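Local coordinates for protein cellulase IBT99 (Metagenomes, PDB 6WBT) that probably hydrolyses 6-phospho-alpha-glucosides as a family 4 glycosidase, using bound NAD and a manganese ion, and holds glucose-6-phosphate in its pocket, at residues D23-R28 and T59-V64; Y119-I124 and Y438-K443; I192-F197 and R339-V344. One frame throughout, in Å; residues are numbered along the deposited sequence.

Contact 1. Residues D23-R28 and T59-V64; sequences DLLDQR and TEAPEV
L25 and A61 bring the two backbones to 6.7 Å, CA to CA, where the last turn of helix 17-25 meets the end of helix 43-60. The helical phi/psi values stop at A61, and a type I beta turn from A61 to V64, with a weak V64 N to A61 O bond, turns the chain so that V64 comes back against L25. L25 points toward this corner. Its CG stands anti to its own carbonyl carbon (chi1 -66°), which, with chi2 extended, brings both methyls to the other segment: CD2 meets V64 CG2 at 3.7 Å, and CD1 comes against the CB of E60 at 4.2 Å. A forked leucine suits the place because its two branches reach the helix end and the far side of the turn at once, while the small A61 lets the chains come close. V64, and L24 next to L25, also rest on strand 33-39. Both helices belong to the NAD-binding Rossmann-like part of the family 4 glycosidases, and the contact joins the ends of two successive helices of that beta-alpha-beta region. Beside the apolar pair, R28 covers A61. Its chain bends at chi3 (57°) and lays one guanidinium face over A61 CB, the methyl lying 3.3 Å from the plane and toward the rim, while NE, at the base of the group, makes a salt bridge of 2.8 Å to OE2 of E63. The glutamate arrives from the opposite direction, its carboxylate turned 76° from the guanidinium plane. At the exposed border two acids approach, D26 OD1 lying 4.4 Å from E60 OE2; D26 turns its other oxygen to K22, whose positive charge probably eases the repulsion.

Contact 2. Residues Y119-I124 and Y438-K443; sequences YGMRTI and YWPELK. With NAD (nicotinamide-adenine-dinucleotide), chain G.
A Met-aromatic contact, here made by selenium, and a CH-pi contact dominate, with selenomethionine M121 and W439 crossing at about a right angle. The selenium of M121 sits 4.1 Å from the centroid of the W439 six-membered ring, only 4° off the ring normal, and CB of M121 lies over the five-membered ring, 3.8 Å from its centroid. One flexible, polarisable chain thus covers the broad indole along much of one face. A bend at chi3 (60°) then carries CE of M121 to CD of P440, 3.7 Å away, where the rigid proline ring offers apolar CD and CG.

The aliphatic part of R122 makes the other apolar contacts. Its CG touches the W439 edge near the ring plane, 3.6 Å from CD1, and packs against CB of Y438 at 3.7 Å. The charged end goes elsewhere: it is held by D97, N435 and the carbonyl of V88, so this buried guanidinium has partners for all three nitrogens.

The cofactor bond lies on the far side of the helix. Y119 points away from 438-443, and its OH donates to O3D of NAD over 2.6 Å, with the oxygen in the plane of the tyrosine ring; the ring places the hydroxyl beside the nicotinamide ribose. T123 OG1 makes an intrahelical 2.7 Å bond to the Y119 carbonyl O.

Helix 114-136 therefore has the cofactor on one side and the C-terminal tail on the other. W439, bonded through NE1 to T118 O, also packs on helix 421-434, M121 reaches helix 380-402, and R122 and Y438 lean on helix 90-103.

Contact 3. Residues I192-F197 and R339-V344; sequences IESDYF and RQLVIV
L341 and Y196 form the close-packed end of this contact between two strands of different sheets, whose directions differ by 22° and whose axes approach to 8.6 Å. No backbone bonds pass between them; side chains fill the gap. CD1 of L341 presses on CB of Y196 at 3.7 Å, the two side chains crossing at about a right angle. A branched leucine suits this buried place, since CD2 also lies near Y196 CB. A tyrosine suits its own because the ring packs edge-to-face with F205 while the hydroxyl bonds N264.

Toward R339 the strands are less deeply buried, and the contact turns ionic. R339 is extended from CG to NE, with CG anti to the backbone N (chi1 -172°), which gives the length needed to span the gap. Its NH1 donates to the carbonyl O of S194 over 3.1 Å in an almost straight bond (176°); the acceptor lies in the guanidinium plane, whereas the donor stands well above the carbonyl plane. NH2 makes a salt bridge to OD1 of D195, also 3.1 Å, whose hydrogen bond is weak and bent and whose carboxylate is turned steeply from the guanidinium. E193 instead lies over a guanidinium face, with OE2 3.8 Å from NH1, a long pair of charges to which no N-H points.

R209 on strand 202-210 pairs with both acids, and R337 of the second subunit binds E193, so the network continues into the subunit interface. Acids of 192-197 set among R339, R209 and R337 of the second subunit probably have their charges compensated, favouring ionised carboxylates, while the directional S194 bond helps to fix how the R339 guanidinium is turned.

From the N terminus, contact 1 closes first, a short loop of 30 residues between helices 17-25 and 43-60 that holds strand 33-39 in the NAD-binding half. Contact 2 then opens at helix 114-136 and closes only at the C-terminal end of the chain, after 313 intervening residues, fastening the tail to the helix beside the cofactor. Contact 3 is nested inside that long loop and joins strand 192-197 of the small antiparallel sheet to strand 338-345 of the large mixed sheet. Contacts 2 and 3 lie on opposite sides of the chain's centre, their centres about 30 Å apart, and none of the three touches another.

Contact 1. Residues D23-R28 and T59-V64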
loop_
_atom_site.group_PDB
_atom_site.type_symbol
_atom_site.label_atom_id
_atom_site.label_comp_id
_atom_site.label_asym_id
_atom_site.label_seq_id
_atom_site.Cartn_x
_atom_site.Cartn_y
_atom_site.Cartn_z
ATOM N N ASP A 23 -43.155 -9.280 6.569
ATOM C CA ASP A 23 -42.467 -8.426 5.608
ATOM C C ASP A 23 -42.069 -9.197 4.356
ATOM O O ASP A 23 -41.951 -8.606 3.276
ATOM C CB ASP A 23 -41.241 -7.787 6.258
ATOM C CG ASP A 23 -41.609 -6.687 7.235
ATOM O OD1 ASP A 23 -42.324 -5.746 6.831
ATOM O OD2 ASP A 23 -41.195 -6.767 8.410
ATOM N N LEU A 24 -41.860 -10.510 4.475
ATOM C CA LEU A 24 -41.579 -11.327 3.299
ATOM C C LEU A 24 -42.849 -11.635 2.513
ATOM O O LEU A 24 -42.810 -11.700 1.280
ATOM C CB LEU A 24 -40.882 -12.623 3.714
ATOM C CG LEU A 24 -40.496 -13.587 2.590
ATOM C CD1 LEU A 24 -39.498 -12.940 1.641
ATOM C CD2 LEU A 24 -39.938 -14.881 3.159
ATOM N N LEU A 25 -43.977 -11.815 3.204
ATOM C CA LEU A 25 -45.242 -12.067 2.528
ATOM C C LEU A 25 -45.775 -10.831 1.817
ATOM O O LEU A 25 -46.532 -10.965 0.848
ATOM C CB LEU A 25 -46.280 -12.583 3.525
ATOM C CG LEU A 25 -46.015 -13.958 4.142
ATOM C CD1 LEU A 25 -47.125 -14.341 5.111
ATOM C CD2 LEU A 25 -45.855 -15.013 3.058
ATOM N N ASP A 26 -45.400 -9.633 2.272
ATOM C CA ASP A 26 -45.827 -8.411 1.600
ATOM C C ASP A 26 -45.171 -8.225 0.240
ATOM O O ASP A 26 -45.597 -7.348 -0.518
ATOM C CB ASP A 26 -45.538 -7.191 2.476
ATOM C CG ASP A 26 -46.367 -7.175 3.741
ATOM O OD1 ASP A 26 -47.449 -7.800 3.752
ATOM O OD2 ASP A 26 -45.940 -6.533 4.725
ATOM N N GLN A 27 -44.144 -9.013 -0.079
ATOM C CA GLN A 27 -43.497 -8.956 -1.384
ATOM C C GLN A 27 -43.759 -10.249 -2.143
ATOM O O GLN A 27 -42.841 -10.842 -2.718
ATOM C CB GLN A 27 -42.000 -8.702 -1.235
ATOM C CG GLN A 27 -41.661 -7.414 -0.504
ATOM C CD GLN A 27 -42.056 -6.181 -1.290
ATOM O OE1 GLN A 27 -42.647 -5.247 -0.749
ATOM N NE2 GLN A 27 -41.722 -6.168 -2.577
ATOM N N ARG A 28 -45.021 -10.687 -2.153
ATOM C CA ARG A 28 -45.345 -12.000 -2.698
ATOM C C ARG A 28 -45.256 -12.024 -4.219
ATOM O O ARG A 28 -44.916 -13.062 -4.800
ATOM C CB ARG A 28 -46.737 -12.416 -2.232
ATOM C CG ARG A 28 -46.954 -13.914 -2.136
ATOM C CD ARG A 28 -47.987 -14.252 -1.066
ATOM N NE ARG A 28 -49.268 -13.583 -1.290
ATOM C CZ ARG A 28 -49.669 -12.490 -0.648
ATOM N NH1 ARG A 28 -48.889 -11.932 0.269
ATOM N NH2 ARG A 28 -50.850 -11.952 -0.922
ATOM N N THR A 59 -53.266 -14.699 8.127
ATOM C CA THR A 59 -53.800 -13.347 8.037
ATOM C C THR A 59 -53.400 -12.627 6.755
ATOM O O THR A 59 -54.225 -11.919 6.168
ATOM C CB THR A 59 -53.346 -12.520 9.245
ATOM O OG1 THR A 59 -53.537 -13.282 10.443
ATOM C CG2 THR A 59 -54.151 -11.233 9.345
ATOM N N GLU A 60 -52.160 -12.791 6.299
ATOM C CA GLU A 60 -51.658 -12.060 5.141
ATOM C C GLU A 60 -51.687 -12.872 3.852
ATOM O O GLU A 60 -52.040 -12.333 2.799
ATOM C CB GLU A 60 -50.229 -11.575 5.401
ATOM C CG GLU A 60 -50.062 -10.774 6.683
ATOM C CD GLU A 60 -51.078 -9.655 6.814
ATOM O OE1 GLU A 60 -51.776 -9.605 7.847
ATOM O OE2 GLU A 60 -51.183 -8.830 5.881
ATOM N N ALA A 61 -51.321 -14.152 3.904
ATOM C CA ALA A 61 -51.278 -14.981 2.706
ATOM C C ALA A 61 -51.448 -16.450 3.071
ATOM O O ALA A 61 -50.458 -17.138 3.352
ATOM C CB ALA A 61 -49.965 -14.769 1.953
ATOM N N PRO A 62 -52.679 -16.970 3.075
ATOM C CA PRO A 62 -52.895 -18.353 3.529
ATOM C C PRO A 62 -52.426 -19.415 2.546
ATOM O O PRO A 62 -52.453 -20.602 2.896
ATOM C CB PRO A 62 -54.414 -18.419 3.725
ATOM C CG PRO A 62 -54.949 -17.420 2.753
ATOM C CD PRO A 62 -53.941 -16.302 2.710
ATOM N N GLU A 63 -52.000 -19.042 1.341
ATOM C CA GLU A 63 -51.581 -20.014 0.341
ATOM C C GLU A 63 -50.116 -20.411 0.471
ATOM O O GLU A 63 -49.640 -21.229 -0.325
ATOM C CB GLU A 63 -51.840 -19.473 -1.069
ATOM C CG GLU A 63 -50.869 -18.392 -1.525
ATOM C CD GLU A 63 -51.222 -17.013 -1.000
ATOM O OE1 GLU A 63 -52.087 -16.912 -0.104
ATOM O OE2 GLU A 63 -50.637 -16.026 -1.491
ATOM N N VAL A 64 -49.394 -19.863 1.441
ATOM C CA VAL A 64 -47.982 -20.175 1.634
ATOM C C VAL A 64 -47.869 -21.320 2.633
ATOM O O VAL A 64 -48.330 -21.208 3.774
ATOM C CB VAL A 64 -47.202 -18.942 2.114
ATOM C CG1 VAL A 64 -45.742 -19.296 2.348
ATOM C CG2 VAL A 64 -47.325 -17.811 1.104
#

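Contact 2. Residues Y119-I124 and Y438-K443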
loop_
_atom_site.group_PDB
_atom_site.type_symbol
_atom_site.label_atom_id
_atom_site.label_comp_id
_atom_site.label_asym_id
_atom_site.label_seq_id
_atom_site.Cartn_x
_atom_site.Cartn_y
_atom_site.Cartn_z
ATOM N N TYR A 119 -20.180 -12.407 23.041
ATOM C CA TYR A 119 -21.237 -12.852 22.140
ATOM C C TYR A 119 -20.677 -13.236 20.775
ATOM O O TYR A 119 -21.205 -14.139 20.117
ATOM C CB TYR A 119 -22.289 -11.751 22.005
ATOM C CG TYR A 119 -23.503 -12.113 21.178
ATOM C CD1 TYR A 119 -23.962 -13.422 21.103
ATOM C CD2 TYR A 119 -24.194 -11.137 20.472
ATOM C CE1 TYR A 119 -25.071 -13.748 20.344
ATOM C CE2 TYR A 119 -25.302 -11.452 19.714
ATOM C CZ TYR A 119 -25.736 -12.757 19.653
ATOM O OH TYR A 119 -26.841 -13.068 18.895
ATOM N N GLY A 120 -19.602 -12.575 20.343
ATOM C CA GLY A 120 -19.032 -12.880 19.042
ATOM C C GLY A 120 -18.411 -14.262 18.973
ATOM O O GLY A 120 -18.615 -14.994 18.001
HETATM N N MSE A 121 -17.653 -14.640 19.999
HETATM C CA MSE A 121 -16.964 -15.928 20.002
HETATM C C MSE A 121 -17.938 -17.097 20.117
HETATM O O MSE A 121 -17.617 -18.220 19.727
HETATM C CB MSE A 121 -15.937 -15.987 21.135
HETATM C CG MSE A 121 -14.738 -15.072 20.933
HETATM SE SE MSE A 121 -13.129 -15.758 21.795
HETATM C CE MSE A 121 -12.976 -17.447 20.831
ATOM N N ARG A 122 -19.129 -16.834 20.658
ATOM C CA ARG A 122 -20.173 -17.852 20.670
ATOM C C ARG A 122 -20.764 -18.083 19.288
ATOM O O ARG A 122 -21.296 -19.168 19.027
ATOM C CB ARG A 122 -21.291 -17.469 21.639
ATOM C CG ARG A 122 -20.942 -17.605 23.111
ATOM C CD ARG A 122 -22.205 -17.598 23.962
ATOM N NE ARG A 122 -22.972 -16.368 23.798
ATOM C CZ ARG A 122 -22.847 -15.301 24.581
ATOM N NH1 ARG A 122 -21.983 -15.313 25.587
ATOM N NH2 ARG A 122 -23.587 -14.223 24.359
ATOM N N THR A 123 -20.672 -17.098 18.397
ATOM C CA THR A 123 -21.351 -17.139 17.111
ATOM C C THR A 123 -20.438 -17.527 15.953
ATOM O O THR A 123 -20.944 -17.867 14.879
ATOM C CB THR A 123 -21.992 -15.773 16.813
ATOM O OG1 THR A 123 -22.506 -15.213 18.028
ATOM C CG2 THR A 123 -23.137 -15.909 15.815
ATOM N N ILE A 124 -19.116 -17.504 16.146
ATOM C CA ILE A 124 -18.188 -17.722 15.034
ATOM C C ILE A 124 -18.397 -19.103 14.421
ATOM O O ILE A 124 -18.777 -19.232 13.252
ATOM C CB ILE A 124 -16.734 -17.527 15.497
ATOM C CG1 ILE A 124 -16.480 -16.060 15.854
ATOM C CG2 ILE A 124 -15.761 -17.990 14.422
ATOM C CD1 ILE A 124 -15.064 -15.774 16.303
ATOM N N TYR A 438 -19.936 -23.099 25.136
ATOM C CA TYR A 438 -20.181 -22.268 23.962
ATOM C C TYR A 438 -18.905 -21.786 23.291
ATOM O O TYR A 438 -18.834 -21.761 22.061
ATOM C CB TYR A 438 -21.032 -21.049 24.342
ATOM C CG TYR A 438 -22.460 -21.371 24.718
ATOM C CD1 TYR A 438 -23.374 -21.781 23.757
ATOM C CD2 TYR A 438 -22.899 -21.247 26.030
ATOM C CE1 TYR A 438 -24.683 -22.070 24.092
ATOM C CE2 TYR A 438 -24.208 -21.533 26.375
ATOM C CZ TYR A 438 -25.095 -21.945 25.402
ATOM O OH TYR A 438 -26.398 -22.231 25.738
ATOM N N TRP A 439 -17.899 -21.399 24.068
ATOM C CA TRP A 439 -16.659 -20.878 23.521
ATOM C C TRP A 439 -15.740 -22.003 23.063
ATOM O O TRP A 439 -15.838 -23.137 23.539
ATOM C CB TRP A 439 -15.938 -20.031 24.564
ATOM C CG TRP A 439 -16.312 -18.586 24.552
ATOM C CD1 TRP A 439 -17.473 -18.039 24.092
ATOM C CD2 TRP A 439 -15.509 -17.495 25.015
ATOM N NE1 TRP A 439 -17.446 -16.674 24.247
ATOM C CE2 TRP A 439 -16.249 -16.315 24.810
ATOM C CE3 TRP A 439 -14.236 -17.401 25.586
ATOM C CZ2 TRP A 439 -15.760 -15.058 25.156
ATOM C CZ3 TRP A 439 -13.752 -16.152 25.928
ATOM C CH2 TRP A 439 -14.511 -14.998 25.711
ATOM N N PRO A 440 -14.835 -21.713 22.131
ATOM C CA PRO A 440 -13.760 -22.662 21.835
ATOM C C PRO A 440 -12.772 -22.732 22.986
ATOM O O PRO A 440 -12.635 -21.795 23.778
ATOM C CB PRO A 440 -13.104 -22.083 20.575
ATOM C CG PRO A 440 -14.106 -21.118 20.015
ATOM C CD PRO A 440 -14.843 -20.577 21.196
ATOM N N GLU A 441 -12.080 -23.863 23.078
ATOM C CA GLU A 441 -11.053 -24.025 24.096
ATOM C C GLU A 441 -9.900 -23.064 23.833
ATOM O O GLU A 441 -9.494 -22.856 22.687
ATOM C CB GLU A 441 -10.543 -25.466 24.115
ATOM C CG GLU A 441 -9.642 -25.790 25.293
ATOM C CD GLU A 441 -8.903 -27.101 25.113
ATOM O OE1 GLU A 441 -8.205 -27.253 24.088
ATOM O OE2 GLU A 441 -9.024 -27.980 25.991
ATOM N N LEU A 442 -9.376 -22.470 24.904
ATOM C CA LEU A 442 -8.290 -21.499 24.808
ATOM C C LEU A 442 -7.145 -21.954 25.703
ATOM O O LEU A 442 -7.263 -21.924 26.933
ATOM C CB LEU A 442 -8.764 -20.098 25.199
ATOM C CG LEU A 442 -9.850 -19.481 24.315
ATOM C CD1 LEU A 442 -10.164 -18.061 24.761
ATOM C CD2 LEU A 442 -9.432 -19.507 22.854
ATOM N N LYS A 443 -6.044 -22.373 25.089
ATOM C CA LYS A 443 -4.854 -22.774 25.832
ATOM C C LYS A 443 -3.841 -21.636 25.880
ATOM O O LYS A 443 -3.687 -20.887 24.916
ATOM C CB LYS A 443 -4.219 -24.018 25.209
ATOM C CG LYS A 443 -5.044 -25.286 25.359
ATOM C CD LYS A 443 -4.296 -26.492 24.810
ATOM C CE LYS A 443 -5.088 -27.774 25.006
ATOM N NZ LYS A 443 -5.344 -28.056 26.446
HETATM P PA NAD G . -33.853 -14.778 20.416
HETATM O O1A NAD G . -32.933 -15.224 21.504
HETATM O O2A NAD G . -35.223 -14.326 20.797
HETATM O O5B NAD G . -33.960 -15.945 19.317
HETATM C C5B NAD G . -32.747 -16.462 18.704
HETATM C C4B NAD G . -33.020 -17.837 18.143
HETATM O O4B NAD G . -31.799 -18.389 17.582
HETATM C C3B NAD G . -33.524 -18.888 19.146
HETATM O O3B NAD G . -34.664 -19.550 18.611
HETATM C C2B NAD G . -32.343 -19.859 19.250
HETATM O O2B NAD G . -32.700 -21.162 19.657
HETATM C C1B NAD G . -31.804 -19.774 17.829
HETATM N N9A NAD G . -30.453 -20.300 17.668
HETATM C C8A NAD G . -29.423 -20.208 18.569
HETATM N N7A NAD G . -28.319 -20.782 18.160
HETATM C C5A NAD G . -28.641 -21.297 16.913
HETATM C C6A NAD G . -27.892 -22.024 15.969
HETATM N N6A NAD G . -26.620 -22.372 16.144
HETATM N N1A NAD G . -28.516 -22.390 14.824
HETATM C C2A NAD G . -29.797 -22.038 14.655
HETATM N N3A NAD G . -30.597 -21.357 15.470
HETATM C C4A NAD G . -29.956 -21.009 16.598
HETATM O O3 NAD G . -33.143 -13.606 19.584
HETATM P PN NAD G . -33.680 -12.207 19.010
HETATM O O1N NAD G . -34.914 -12.455 18.208
HETATM O O2N NAD G . -33.743 -11.218 20.127
HETATM O O5D NAD G . -32.476 -11.822 18.027
HETATM C C5D NAD G . -32.086 -12.792 17.024
HETATM C C4D NAD G . -30.788 -12.358 16.391
HETATM O O4D NAD G . -31.030 -11.196 15.564
HETATM C C3D NAD G . -29.680 -11.932 17.365
HETATM O O3D NAD G . -28.443 -12.503 16.962
HETATM C C2D NAD G . -29.681 -10.412 17.170
HETATM O O2D NAD G . -28.498 -9.758 17.600
HETATM C C1D NAD G . -29.911 -10.331 15.666
HETATM N N1N NAD G . -30.315 -8.967 15.223
HETATM C C2N NAD G . -29.423 -8.181 14.544
HETATM C C3N NAD G . -29.770 -6.899 14.147
HETATM C C7N NAD G . -28.762 -6.108 13.352
HETATM O O7N NAD G . -28.685 -4.893 13.514
HETATM N N7N NAD G . -28.017 -6.766 12.475
HETATM C C4N NAD G . -31.029 -6.406 14.477
HETATM C C5N NAD G . -31.929 -7.220 15.130
HETATM C C6N NAD G . -31.555 -8.496 15.492
#

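Contact 3. Residues I192-F197 and R339-V344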
loop_
_atom_site.group_PDB
_atom_site.type_symbol
_atom_site.label_atom_id
_atom_site.label_comp_id
_atom_site.label_asym_id
_atom_site.label_seq_id
_atom_site.Cartn_x
_atom_site.Cartn_y
_atom_site.Cartn_z
ATOM N N ILE A 192 -34.548 8.737 0.834
ATOM C CA ILE A 192 -33.328 8.970 1.595
ATOM C C ILE A 192 -32.220 8.088 1.038
ATOM O O ILE A 192 -32.460 6.997 0.506
ATOM C CB ILE A 192 -33.559 8.728 3.105
ATOM C CG1 ILE A 192 -32.789 9.753 3.941
ATOM C CG2 ILE A 192 -33.161 7.313 3.508
ATOM C CD1 ILE A 192 -33.278 11.179 3.774
ATOM N N GLU A 193 -30.991 8.590 1.140
ATOM C CA GLU A 193 -29.800 7.870 0.706
ATOM C C GLU A 193 -28.591 8.599 1.267
ATOM O O GLU A 193 -28.515 9.829 1.189
ATOM C CB GLU A 193 -29.719 7.776 -0.824
ATOM C CG GLU A 193 -28.371 7.298 -1.340
ATOM C CD GLU A 193 -28.383 6.977 -2.823
ATOM O OE1 GLU A 193 -29.287 6.241 -3.271
ATOM O OE2 GLU A 193 -27.478 7.455 -3.542
ATOM N N SER A 194 -27.660 7.844 1.839
ATOM C CA SER A 194 -26.537 8.426 2.549
ATOM C C SER A 194 -25.249 7.717 2.165
ATOM O O SER A 194 -25.255 6.547 1.774
ATOM C CB SER A 194 -26.737 8.348 4.067
ATOM O OG SER A 194 -26.867 7.001 4.488
ATOM N N ASP A 195 -24.149 8.456 2.270
ATOM C CA ASP A 195 -22.805 7.918 2.139
ATOM C C ASP A 195 -22.272 7.577 3.526
ATOM O O ASP A 195 -22.393 8.375 4.460
ATOM C CB ASP A 195 -21.880 8.923 1.449
ATOM C CG ASP A 195 -22.407 9.368 0.099
ATOM O OD1 ASP A 195 -22.886 8.505 -0.665
ATOM O OD2 ASP A 195 -22.347 10.579 -0.197
ATOM N N TYR A 196 -21.674 6.395 3.654
ATOM C CA TYR A 196 -21.386 5.829 4.964
ATOM C C TYR A 196 -20.127 4.977 4.885
ATOM O O TYR A 196 -19.846 4.356 3.859
ATOM C CB TYR A 196 -22.586 5.003 5.451
ATOM C CG TYR A 196 -22.438 4.351 6.805
ATOM C CD1 TYR A 196 -21.876 3.087 6.928
ATOM C CD2 TYR A 196 -22.895 4.980 7.955
ATOM C CE1 TYR A 196 -21.750 2.480 8.159
ATOM C CE2 TYR A 196 -22.775 4.379 9.192
ATOM C CZ TYR A 196 -22.202 3.128 9.288
ATOM O OH TYR A 196 -22.080 2.521 10.517
ATOM N N PHE A 197 -19.364 4.961 5.978
ATOM C CA PHE A 197 -18.188 4.107 6.067
ATOM C C PHE A 197 -17.919 3.788 7.529
ATOM O O PHE A 197 -18.420 4.461 8.433
ATOM C CB PHE A 197 -16.953 4.756 5.423
ATOM C CG PHE A 197 -16.298 5.809 6.278
ATOM C CD1 PHE A 197 -15.257 5.481 7.135
ATOM C CD2 PHE A 197 -16.714 7.128 6.214
ATOM C CE1 PHE A 197 -14.656 6.447 7.920
ATOM C CE2 PHE A 197 -16.112 8.097 6.994
ATOM C CZ PHE A 197 -15.082 7.757 7.847
ATOM N N ARG A 339 -28.948 -0.137 -3.723
ATOM C CA ARG A 339 -27.794 0.439 -3.041
ATOM C C ARG A 339 -28.037 0.386 -1.537
ATOM O O ARG A 339 -28.836 1.161 -1.001
ATOM C CB ARG A 339 -27.553 1.870 -3.514
ATOM C CG ARG A 339 -26.269 2.494 -2.997
ATOM C CD ARG A 339 -26.129 3.927 -3.484
ATOM N NE ARG A 339 -24.868 4.531 -3.066
ATOM C CZ ARG A 339 -24.682 5.144 -1.904
ATOM N NH1 ARG A 339 -25.678 5.235 -1.033
ATOM N NH2 ARG A 339 -23.500 5.667 -1.609
ATOM N N GLN A 340 -27.346 -0.525 -0.854
ATOM C CA GLN A 340 -27.508 -0.718 0.580
ATOM C C GLN A 340 -26.153 -0.642 1.270
ATOM O O GLN A 340 -25.100 -0.764 0.638
ATOM C CB GLN A 340 -28.174 -2.064 0.898
ATOM C CG GLN A 340 -29.505 -2.289 0.199
ATOM C CD GLN A 340 -30.588 -1.337 0.670
ATOM O OE1 GLN A 340 -30.484 -0.736 1.740
ATOM N NE2 GLN A 340 -31.636 -1.193 -0.133
ATOM N N LEU A 341 -26.196 -0.442 2.586
ATOM C CA LEU A 341 -24.993 -0.412 3.415
ATOM C C LEU A 341 -24.756 -1.820 3.946
ATOM O O LEU A 341 -25.383 -2.245 4.919
ATOM C CB LEU A 341 -25.144 0.595 4.551
ATOM C CG LEU A 341 -25.587 2.013 4.185
ATOM C CD1 LEU A 341 -25.659 2.885 5.430
ATOM C CD2 LEU A 341 -24.660 2.628 3.152
ATOM N N VAL A 342 -23.847 -2.551 3.303
ATOM C CA VAL A 342 -23.560 -3.931 3.658
ATOM C C VAL A 342 -22.118 -4.028 4.145
ATOM O O VAL A 342 -21.335 -3.084 4.040
ATOM C CB VAL A 342 -23.805 -4.898 2.485
ATOM C CG1 VAL A 342 -25.206 -4.710 1.926
ATOM C CG2 VAL A 342 -22.765 -4.681 1.411
ATOM N N ILE A 343 -21.778 -5.197 4.678
ATOM C CA ILE A 343 -20.456 -5.464 5.232
ATOM C C ILE A 343 -19.695 -6.313 4.223
ATOM O O ILE A 343 -20.070 -7.458 3.949
ATOM C CB ILE A 343 -20.549 -6.163 6.593
ATOM C CG1 ILE A 343 -21.479 -5.380 7.523
ATOM C CG2 ILE A 343 -19.168 -6.310 7.212
ATOM C CD1 ILE A 343 -21.734 -6.062 8.842
ATOM N N VAL A 344 -18.623 -5.756 3.671
ATOM C CA VAL A 344 -17.840 -6.438 2.642
ATOM C C VAL A 344 -16.376 -6.426 3.058
ATOM O O VAL A 344 -15.949 -5.584 3.865
ATOM C CB VAL A 344 -18.020 -5.776 1.256
ATOM C CG1 VAL A 344 -19.445 -5.950 0.764
ATOM C CG2 VAL A 344 -17.648 -4.304 1.324
#